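PDB 1NFG: D-hydantoinase from Ralstonia pickettii, which probably catalyses the stereospecific hydrolysis of the cyclic amide bond of D-hydantoin derivatives, with two zinc ions bound per subunit. Local coordinates for residues G46-P51 and I356-F361; S131-L136 and L168-K173; P424-L429 and V435-Y440. All coordinates share one frame; numbering follows the deposited sequence.

Contact 1: residues G46-P51 and I356-F361; sequences GRYVFP and ISLTQF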
loop_
_atom_site.group_PDB
_atom_site.type_symbol
_atom_site.label_atom_id
_atom_site.label_comp_id
_atom_site.label_asym_id
_atom_site.label_seq_id
_atom_site.Cartn_x
_atom_site.Cartn_y
_atom_site.Cartn_z
ATOM N N GLY A 46 24.588 -9.281 40.196
ATOM C CA GLY A 46 23.933 -8.060 39.765
ATOM C C GLY A 46 24.191 -7.692 38.315
ATOM O O GLY A 46 23.922 -6.562 37.898
ATOM N N ARG A 47 24.702 -8.643 37.538
ATOM C CA ARG A 47 24.996 -8.388 36.136
ATOM C C ARG A 47 24.390 -9.415 35.195
ATOM O O ARG A 47 24.057 -10.534 35.592
ATOM C CB ARG A 47 26.505 -8.334 35.927
ATOM C CG ARG A 47 27.173 -7.146 36.591
ATOM C CD ARG A 47 28.671 -7.221 36.405
ATOM N NE ARG A 47 29.351 -6.018 36.872
ATOM C CZ ARG A 47 30.668 -5.847 36.812
ATOM N NH1 ARG A 47 31.436 -6.805 36.308
ATOM N NH2 ARG A 47 31.217 -4.718 37.250
ATOM N N TYR A 48 24.234 -9.014 33.940
ATOM C CA TYR A 48 23.688 -9.899 32.926
ATOM C C TYR A 48 24.845 -10.612 32.236
ATOM O O TYR A 48 25.932 -10.052 32.078
ATOM C CB TYR A 48 22.900 -9.107 31.875
ATOM C CG TYR A 48 21.595 -8.491 32.345
ATOM C CD1 TYR A 48 20.617 -9.262 32.978
ATOM C CD2 TYR A 48 21.310 -7.149 32.099
ATOM C CE1 TYR A 48 19.391 -8.713 33.346
ATOM C CE2 TYR A 48 20.086 -6.589 32.462
ATOM C CZ TYR A 48 19.132 -7.377 33.084
ATOM O OH TYR A 48 17.915 -6.830 33.428
ATOM N N VAL A 49 24.608 -11.851 31.831
ATOM C CA VAL A 49 25.610 -12.629 31.124
ATOM C C VAL A 49 25.055 -12.784 29.714
ATOM O O VAL A 49 24.288 -13.714 29.445
ATOM C CB VAL A 49 25.788 -14.028 31.759
ATOM C CG1 VAL A 49 26.828 -14.828 30.989
ATOM C CG2 VAL A 49 26.184 -13.888 33.220
ATOM N N PHE A 50 25.433 -11.863 28.827
ATOM C CA PHE A 50 24.970 -11.863 27.434
ATOM C C PHE A 50 25.931 -12.558 26.480
ATOM O O PHE A 50 27.126 -12.673 26.760
ATOM C CB PHE A 50 24.846 -10.434 26.891
ATOM C CG PHE A 50 23.760 -9.609 27.508
ATOM C CD1 PHE A 50 22.463 -10.100 27.630
ATOM C CD2 PHE A 50 24.014 -8.288 27.865
ATOM C CE1 PHE A 50 21.428 -9.274 28.095
ATOM C CE2 PHE A 50 22.991 -7.455 28.329
ATOM C CZ PHE A 50 21.694 -7.948 28.444
ATOM N N PRO A 51 25.416 -13.039 25.336
ATOM C CA PRO A 51 26.295 -13.689 24.360
ATOM C C PRO A 51 27.131 -12.524 23.809
ATOM O O PRO A 51 26.692 -11.372 23.866
ATOM C CB PRO A 51 25.316 -14.219 23.316
ATOM C CG PRO A 51 24.109 -14.533 24.114
ATOM C CD PRO A 51 24.002 -13.335 25.040
ATOM N N ILE A 356 12.447 -1.686 22.777
ATOM C CA ILE A 356 12.736 -3.071 22.433
ATOM C C ILE A 356 12.879 -3.875 23.729
ATOM O O ILE A 356 13.209 -3.309 24.775
ATOM C CB ILE A 356 14.043 -3.121 21.552
ATOM C CG1 ILE A 356 13.977 -4.311 20.624
ATOM C CG2 ILE A 356 15.311 -3.159 22.397
ATOM C CD1 ILE A 356 12.938 -4.128 19.548
ATOM N N SER A 357 12.621 -5.179 23.689
ATOM C CA SER A 357 12.735 -5.975 24.913
ATOM C C SER A 357 14.177 -6.386 25.225
ATOM O O SER A 357 15.054 -6.303 24.370
ATOM C CB SER A 357 11.861 -7.228 24.827
ATOM O OG SER A 357 12.509 -8.274 24.129
ATOM N N LEU A 358 14.410 -6.837 26.456
ATOM C CA LEU A 358 15.739 -7.265 26.887
ATOM C C LEU A 358 16.185 -8.458 26.058
ATOM O O LEU A 358 17.343 -8.580 25.657
ATOM C CB LEU A 358 15.708 -7.673 28.356
ATOM C CG LEU A 358 17.019 -8.205 28.939
ATOM C CD1 LEU A 358 18.023 -7.067 29.090
ATOM C CD2 LEU A 358 16.741 -8.843 30.287
ATOM N N THR A 359 15.232 -9.337 25.803
ATOM C CA THR A 359 15.481 -10.540 25.048
ATOM C C THR A 359 15.719 -10.254 23.559
ATOM O O THR A 359 16.496 -10.957 22.907
ATOM C CB THR A 359 14.303 -11.520 25.276
ATOM O OG1 THR A 359 14.810 -12.723 25.861
ATOM C CG2 THR A 359 13.563 -11.833 23.981
ATOM N N GLN A 360 15.057 -9.228 23.024
ATOM C CA GLN A 360 15.235 -8.863 21.618
ATOM C C GLN A 360 16.606 -8.218 21.426
ATOM O O GLN A 360 17.216 -8.341 20.367
ATOM C CB GLN A 360 14.146 -7.888 21.165
ATOM C CG GLN A 360 12.771 -8.515 21.038
ATOM C CD GLN A 360 11.702 -7.513 20.638
ATOM O OE1 GLN A 360 11.568 -6.447 21.251
ATOM N NE2 GLN A 360 10.926 -7.855 19.612
ATOM N N PHE A 361 17.081 -7.524 22.456
ATOM C CA PHE A 361 18.387 -6.889 22.409
ATOM C C PHE A 361 19.424 -7.925 21.969
ATOM O O PHE A 361 20.186 -7.696 21.031
ATOM C CB PHE A 361 18.755 -6.356 23.787
ATOM C CG PHE A 361 20.188 -5.922 23.906
ATOM C CD1 PHE A 361 20.629 -4.747 23.306
ATOM C CD2 PHE A 361 21.099 -6.687 24.629
ATOM C CE1 PHE A 361 21.957 -4.336 23.429
ATOM C CE2 PHE A 361 22.423 -6.288 24.757
ATOM C CZ PHE A 361 22.855 -5.107 24.157
#
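The F50 ring is touched on both faces and at one edge. F361 CE2 lies over one face, offset toward the rim, 3.8 Å from F50 CE2. Y48 CB, from the same strand, lies over the opposite face. L358 CD1 meets the edge in the ring plane, 3.8 Å from F50 CZ. The F50 and F361 rings meet obliquely, their centroids 5.3 Å apart and their planes at 54°. L358 touches both the F50 and Y48 rings of the strand. With CG anti to the backbone N (chi1 177°), the branch is carried out toward the strand, and its two methyls divide between the rings. CD1 reaches F50, while L358 CD2 goes to the outer end of the Y48 ring, 3.9 Å from Y48 OH. The contact is apolar and sets the first turn of helix 358-372 on the start of strand 48-58. In this family that strand runs from the beta-sandwich domain into the TIM barrel. The helix start is held by a capping box. S357 OG accepts from Q360 N at 2.9 Å, and S357 N gives a nearly straight bond to Q360 OE1 at 2.9 Å, on a lone pair. Further out, V11 of strand 8-12 touches Y48, F50 and L358. W393 packs on F50 and Y48, and Y348 meets F361 edge-to-face.

Contact 2: residues S131-L136 and L168-K173; sequences SVIEEL and LDKAVK
The carboxylate of E134 is the flat group of this contact, and K170 NZ comes to it from above one face. The ammonium nitrogen K170 NZ sits 2.7 Å from E134 OE2, with its approach 39° out of the carboxylate plane. The pair forms a salt bridge and a hydrogen bond. The other oxygen, E134 OE1, is left more distant, 3.6 Å from K170 NZ. The CB of E134 points away from helix 161-174, and a bend at chi2 (47°) brings the acid back across to it. K170 also bends at chi2 (-58°) and then runs extended to its amine. The two side chains cross at about a right angle. The aliphatic part of K170 carries the rest of the contact. K170 CB rests on L136 CD1 at 3.8 Å. K170 CG touches I133 CG2, also at 3.8 Å, and the methylenes further along pass near I133 O. The lysine thus pairs apolar packing at its root with ion pairing at its end. E137 OE2 forms a second salt bridge with NZ, so the charge is shared between two acids and the amine probably stays protonated. Along the same helix, K173 NZ pairs with D169 OD1 at 3.1 Å. D169 OD2 also bonds to Y190 of a neighbouring subunit. The contact joins two outer helices of the TIM barrel. L136 packs on L100 of helix 100-111, and A171 lies against V178 of strand 178-180.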
loop_
_atom_site.group_PDB
_atom_site.type_symbol
_atom_site.label_atom_id
_atom_site.label_comp_id
_atom_site.label_asym_id
_atom_site.label_seq_id
_atom_site.Cartn_x
_atom_site.Cartn_y
_atom_site.Cartn_z
ATOM N N SER A 131 36.282 -13.537 -15.029
ATOM C CA SER A 131 37.027 -14.386 -14.109
ATOM C C SER A 131 36.639 -14.085 -12.667
ATOM O O SER A 131 36.421 -15.010 -11.878
ATOM C CB SER A 131 38.541 -14.198 -14.298
ATOM O OG SER A 131 38.931 -12.853 -14.087
ATOM N N VAL A 132 36.552 -12.797 -12.330
ATOM C CA VAL A 132 36.182 -12.383 -10.980
ATOM C C VAL A 132 34.864 -13.026 -10.573
ATOM O O VAL A 132 34.753 -13.630 -9.503
ATOM C CB VAL A 132 36.020 -10.854 -10.874
ATOM C CG1 VAL A 132 35.312 -10.500 -9.570
ATOM C CG2 VAL A 132 37.384 -10.179 -10.929
ATOM N N ILE A 133 33.867 -12.897 -11.434
ATOM C CA ILE A 133 32.566 -13.467 -11.157
ATOM C C ILE A 133 32.655 -14.977 -11.018
ATOM O O ILE A 133 31.942 -15.585 -10.223
ATOM C CB ILE A 133 31.567 -13.067 -12.255
ATOM C CG1 ILE A 133 31.095 -11.637 -11.976
ATOM C CG2 ILE A 133 30.403 -14.049 -12.321
ATOM C CD1 ILE A 133 30.135 -11.096 -12.994
ATOM N N GLU A 134 33.554 -15.584 -11.774
ATOM C CA GLU A 134 33.715 -17.024 -11.709
ATOM C C GLU A 134 34.350 -17.423 -10.368
ATOM O O GLU A 134 34.228 -18.570 -9.934
ATOM C CB GLU A 134 34.561 -17.493 -12.894
ATOM C CG GLU A 134 34.039 -18.754 -13.570
ATOM C CD GLU A 134 32.537 -18.709 -13.845
ATOM O OE1 GLU A 134 32.039 -17.675 -14.343
ATOM O OE2 GLU A 134 31.854 -19.720 -13.568
ATOM N N GLU A 135 35.011 -16.471 -9.711
ATOM C CA GLU A 135 35.639 -16.735 -8.418
ATOM C C GLU A 135 34.587 -16.942 -7.326
ATOM O O GLU A 135 34.856 -17.568 -6.298
ATOM C CB GLU A 135 36.555 -15.578 -7.990
ATOM C CG GLU A 135 37.900 -15.500 -8.684
ATOM C CD GLU A 135 38.811 -14.447 -8.062
ATOM O OE1 GLU A 135 39.457 -14.727 -7.022
ATOM O OE2 GLU A 135 38.871 -13.326 -8.612
ATOM N N LEU A 136 33.393 -16.401 -7.542
ATOM C CA LEU A 136 32.320 -16.541 -6.568
ATOM C C LEU A 136 31.957 -18.015 -6.413
ATOM O O LEU A 136 31.234 -18.395 -5.497
ATOM C CB LEU A 136 31.100 -15.734 -7.010
ATOM C CG LEU A 136 31.329 -14.225 -7.138
ATOM C CD1 LEU A 136 30.075 -13.591 -7.708
ATOM C CD2 LEU A 136 31.687 -13.609 -5.786
ATOM N N LEU A 168 23.661 -12.268 -8.194
ATOM C CA LEU A 168 22.524 -12.965 -7.594
ATOM C C LEU A 168 22.510 -14.400 -8.098
ATOM O O LEU A 168 22.240 -15.339 -7.345
ATOM C CB LEU A 168 21.189 -12.298 -7.966
ATOM C CG LEU A 168 20.449 -11.310 -7.049
ATOM C CD1 LEU A 168 20.926 -11.447 -5.614
ATOM C CD2 LEU A 168 20.651 -9.899 -7.533
ATOM N N ASP A 169 22.815 -14.566 -9.378
ATOM C CA ASP A 169 22.815 -15.888 -9.983
ATOM C C ASP A 169 23.910 -16.804 -9.422
ATOM O O ASP A 169 23.662 -17.982 -9.156
ATOM C CB ASP A 169 22.942 -15.755 -11.501
ATOM C CG ASP A 169 22.768 -17.073 -12.212
ATOM O OD1 ASP A 169 23.757 -17.833 -12.297
ATOM O OD2 ASP A 169 21.641 -17.358 -12.671
ATOM N N LYS A 170 25.114 -16.263 -9.240
ATOM C CA LYS A 170 26.223 -17.038 -8.692
ATOM C C LYS A 170 25.953 -17.421 -7.234
ATOM O O LYS A 170 26.292 -18.527 -6.799
ATOM C CB LYS A 170 27.527 -16.238 -8.772
ATOM C CG LYS A 170 28.208 -16.279 -10.131
ATOM C CD LYS A 170 28.532 -17.710 -10.535
ATOM C CE LYS A 170 29.336 -17.762 -11.823
ATOM N NZ LYS A 170 29.469 -19.152 -12.345
ATOM N N ALA A 171 25.348 -16.501 -6.487
ATOM C CA ALA A 171 25.025 -16.739 -5.084
ATOM C C ALA A 171 24.046 -17.906 -4.948
ATOM O O ALA A 171 24.184 -18.738 -4.050
ATOM C CB ALA A 171 24.436 -15.495 -4.475
ATOM N N VAL A 172 23.059 -17.972 -5.837
ATOM C CA VAL A 172 22.094 -19.061 -5.777
ATOM C C VAL A 172 22.777 -20.395 -6.048
ATOM O O VAL A 172 22.462 -21.402 -5.419
ATOM C CB VAL A 172 20.949 -18.866 -6.799
ATOM C CG1 VAL A 172 20.184 -20.162 -6.988
ATOM C CG2 VAL A 172 20.003 -17.792 -6.313
ATOM N N LYS A 173 23.717 -20.402 -6.983
ATOM C CA LYS A 173 24.416 -21.633 -7.324
ATOM C C LYS A 173 25.386 -22.097 -6.246
ATOM O O LYS A 173 25.549 -23.295 -6.036
ATOM C CB LYS A 173 25.139 -21.466 -8.665
ATOM C CG LYS A 173 24.154 -21.304 -9.815
ATOM C CD LYS A 173 24.809 -20.999 -11.158
ATOM C CE LYS A 173 23.732 -20.893 -12.240
ATOM N NZ LYS A 173 24.275 -20.636 -13.600
#

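Contact 3: residues P424-L429 and V435-Y440; sequences PKTVLL and VDEGSY
V427 and V435 form an antiparallel hydrogen-bonded pair, and a type I' turn from D436 to S439 follows at once, leading to strand 439-440. V427 N donates to V435 O at 2.8 Å, and V435 N returns to V427 O at 3.2 Å. Further on, K425 O takes G438 N at 2.7 Å. That donor lies in the carbonyl plane, but the angle at its hydrogen is only 134°. The turn needs positive phi at two places. G438 sits at 96°, where a side chain would jam against the preceding carbonyl. The paired valines lie side by side on the same face of the sheet, with V427 CB 3.8 Å from V435 CB. Both hold CG1 anti to the backbone N, which leaves V427 CG2 and V435 CG2 adjacent, 3.9 Å apart. V435 also packs on A81 of helix 73-82. On the other face, T426 CG2 lies beside the side chain of E437. A bend at chi2 (-52°) turns the E437 carboxylate back toward T426 and K425. E437 OE1 is 4.1 Å from K425 CD. The hairpin joins strands 419-429 and 432-436, and strand 390-400 flanks the first of them. R47 forms a salt bridge with E437 OE2, and D436 OD2 pairs with R40. K425 NZ stays 5.1 Å from E437 OE1, too far for an ion pair. It would still add positive potential around that carboxylate, which is probably ionised.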
loop_
_atom_site.group_PDB
_atom_site.type_symbol
_atom_site.label_atom_id
_atom_site.label_comp_id
_atom_site.label_asym_id
_atom_site.label_seq_id
_atom_site.Cartn_x
_atom_site.Cartn_y
_atom_site.Cartn_z
ATOM N N PRO A 424 29.150 -2.449 29.204
ATOM C CA PRO A 424 29.858 -3.737 29.131
ATOM C C PRO A 424 30.982 -3.640 30.161
ATOM O O PRO A 424 31.682 -2.620 30.221
ATOM C CB PRO A 424 30.420 -3.758 27.708
ATOM C CG PRO A 424 29.602 -2.747 26.968
ATOM C CD PRO A 424 29.359 -1.668 27.974
ATOM N N LYS A 425 31.169 -4.678 30.971
ATOM C CA LYS A 425 32.217 -4.623 31.990
ATOM C C LYS A 425 33.422 -5.508 31.727
ATOM O O LYS A 425 34.554 -5.025 31.712
ATOM C CB LYS A 425 31.625 -4.916 33.370
ATOM C CG LYS A 425 30.944 -3.699 33.975
ATOM C CD LYS A 425 31.911 -2.538 33.966
ATOM C CE LYS A 425 31.355 -1.322 34.663
ATOM N NZ LYS A 425 32.350 -0.211 34.632
ATOM N N THR A 426 33.195 -6.799 31.537
ATOM C CA THR A 426 34.303 -7.686 31.241
ATOM C C THR A 426 33.850 -8.579 30.092
ATOM O O THR A 426 32.690 -9.004 30.043
ATOM C CB THR A 426 34.735 -8.525 32.480
ATOM O OG1 THR A 426 33.876 -9.655 32.633
ATOM C CG2 THR A 426 34.663 -7.687 33.736
ATOM N N VAL A 427 34.769 -8.837 29.161
ATOM C CA VAL A 427 34.479 -9.633 27.975
ATOM C C VAL A 427 35.376 -10.855 27.813
ATOM O O VAL A 427 36.580 -10.794 28.079
ATOM C CB VAL A 427 34.623 -8.761 26.713
ATOM C CG1 VAL A 427 34.196 -9.545 25.476
ATOM C CG2 VAL A 427 33.797 -7.497 26.867
ATOM N N LEU A 428 34.779 -11.956 27.367
ATOM C CA LEU A 428 35.508 -13.195 27.137
ATOM C C LEU A 428 35.387 -13.622 25.679
ATOM O O LEU A 428 34.303 -13.584 25.096
ATOM C CB LEU A 428 34.983 -14.327 28.027
ATOM C CG LEU A 428 35.329 -14.296 29.516
ATOM C CD1 LEU A 428 34.564 -13.185 30.206
ATOM C CD2 LEU A 428 34.986 -15.640 30.144
ATOM N N LEU A 429 36.513 -14.025 25.100
ATOM C CA LEU A 429 36.566 -14.481 23.720
ATOM C C LEU A 429 36.980 -15.934 23.770
ATOM O O LEU A 429 38.110 -16.244 24.123
ATOM C CB LEU A 429 37.596 -13.668 22.928
ATOM C CG LEU A 429 37.877 -14.116 21.489
ATOM C CD1 LEU A 429 36.595 -14.117 20.671
ATOM C CD2 LEU A 429 38.901 -13.185 20.863
ATOM N N VAL A 435 38.721 -8.386 28.232
ATOM C CA VAL A 435 38.398 -7.077 28.791
ATOM C C VAL A 435 38.017 -7.395 30.223
ATOM O O VAL A 435 37.143 -8.221 30.458
ATOM C CB VAL A 435 37.206 -6.388 28.082
ATOM C CG1 VAL A 435 36.940 -5.035 28.730
ATOM C CG2 VAL A 435 37.511 -6.200 26.604
ATOM N N ASP A 436 38.699 -6.772 31.176
ATOM C CA ASP A 436 38.439 -7.018 32.589
ATOM C C ASP A 436 38.018 -5.708 33.229
ATOM O O ASP A 436 38.774 -4.735 33.216
ATOM C CB ASP A 436 39.711 -7.535 33.270
ATOM C CG ASP A 436 39.427 -8.306 34.552
ATOM O OD1 ASP A 436 38.555 -7.881 35.343
ATOM O OD2 ASP A 436 40.096 -9.339 34.778
ATOM N N GLU A 437 36.816 -5.687 33.790
ATOM C CA GLU A 437 36.284 -4.486 34.425
ATOM C C GLU A 437 36.611 -3.188 33.685
ATOM O O GLU A 437 36.973 -2.186 34.307
ATOM C CB GLU A 437 36.773 -4.375 35.869
ATOM C CG GLU A 437 36.220 -5.448 36.795
ATOM C CD GLU A 437 34.704 -5.565 36.735
ATOM O OE1 GLU A 437 34.015 -4.526 36.851
ATOM O OE2 GLU A 437 34.209 -6.706 36.577
ATOM N N GLY A 438 36.495 -3.212 32.358
ATOM C CA GLY A 438 36.749 -2.015 31.575
ATOM C C GLY A 438 38.122 -1.827 30.958
ATOM O O GLY A 438 38.319 -0.896 30.170
ATOM N N SER A 439 39.075 -2.690 31.298
ATOM C CA SER A 439 40.421 -2.560 30.743
ATOM C C SER A 439 40.750 -3.657 29.755
ATOM O O SER A 439 40.598 -4.840 30.055
ATOM C CB SER A 439 41.465 -2.567 31.859
ATOM O OG SER A 439 41.254 -1.484 32.750
ATOM N N TYR A 440 41.194 -3.265 28.568
ATOM C CA TYR A 440 41.553 -4.258 27.575
ATOM C C TYR A 440 42.767 -5.017 28.105
ATOM O O TYR A 440 43.779 -4.415 28.462
ATOM C CB TYR A 440 41.909 -3.613 26.235
ATOM C CG TYR A 440 42.239 -4.668 25.212
ATOM C CD1 TYR A 440 41.281 -5.598 24.828
ATOM C CD2 TYR A 440 43.531 -4.812 24.711
ATOM C CE1 TYR A 440 41.593 -6.653 23.981
ATOM C CE2 TYR A 440 43.857 -5.873 23.853
ATOM C CZ TYR A 440 42.879 -6.789 23.497
ATOM O OH TYR A 440 43.170 -7.848 22.666
#

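In the fold
From the N terminus, the chain enters contact 1 at residues 46-51, early in strand 48-58. It does not close until 356-361, 305 residues later. Contact 2 opens and closes within that loop, tying helix 130-135 to helix 161-174 on the barrel exterior. Its centre lies about 39 Å from that of contact 1, on the opposite side of the chain's centre. Contact 3 follows in series. It is a local hairpin that closes near the C-terminal end. Distant in sequence, contacts 1 and 3 still touch. The R47 side chain links the residues just before strand 48-58 to the turn after strand 432-436, while contact 2 stands apart.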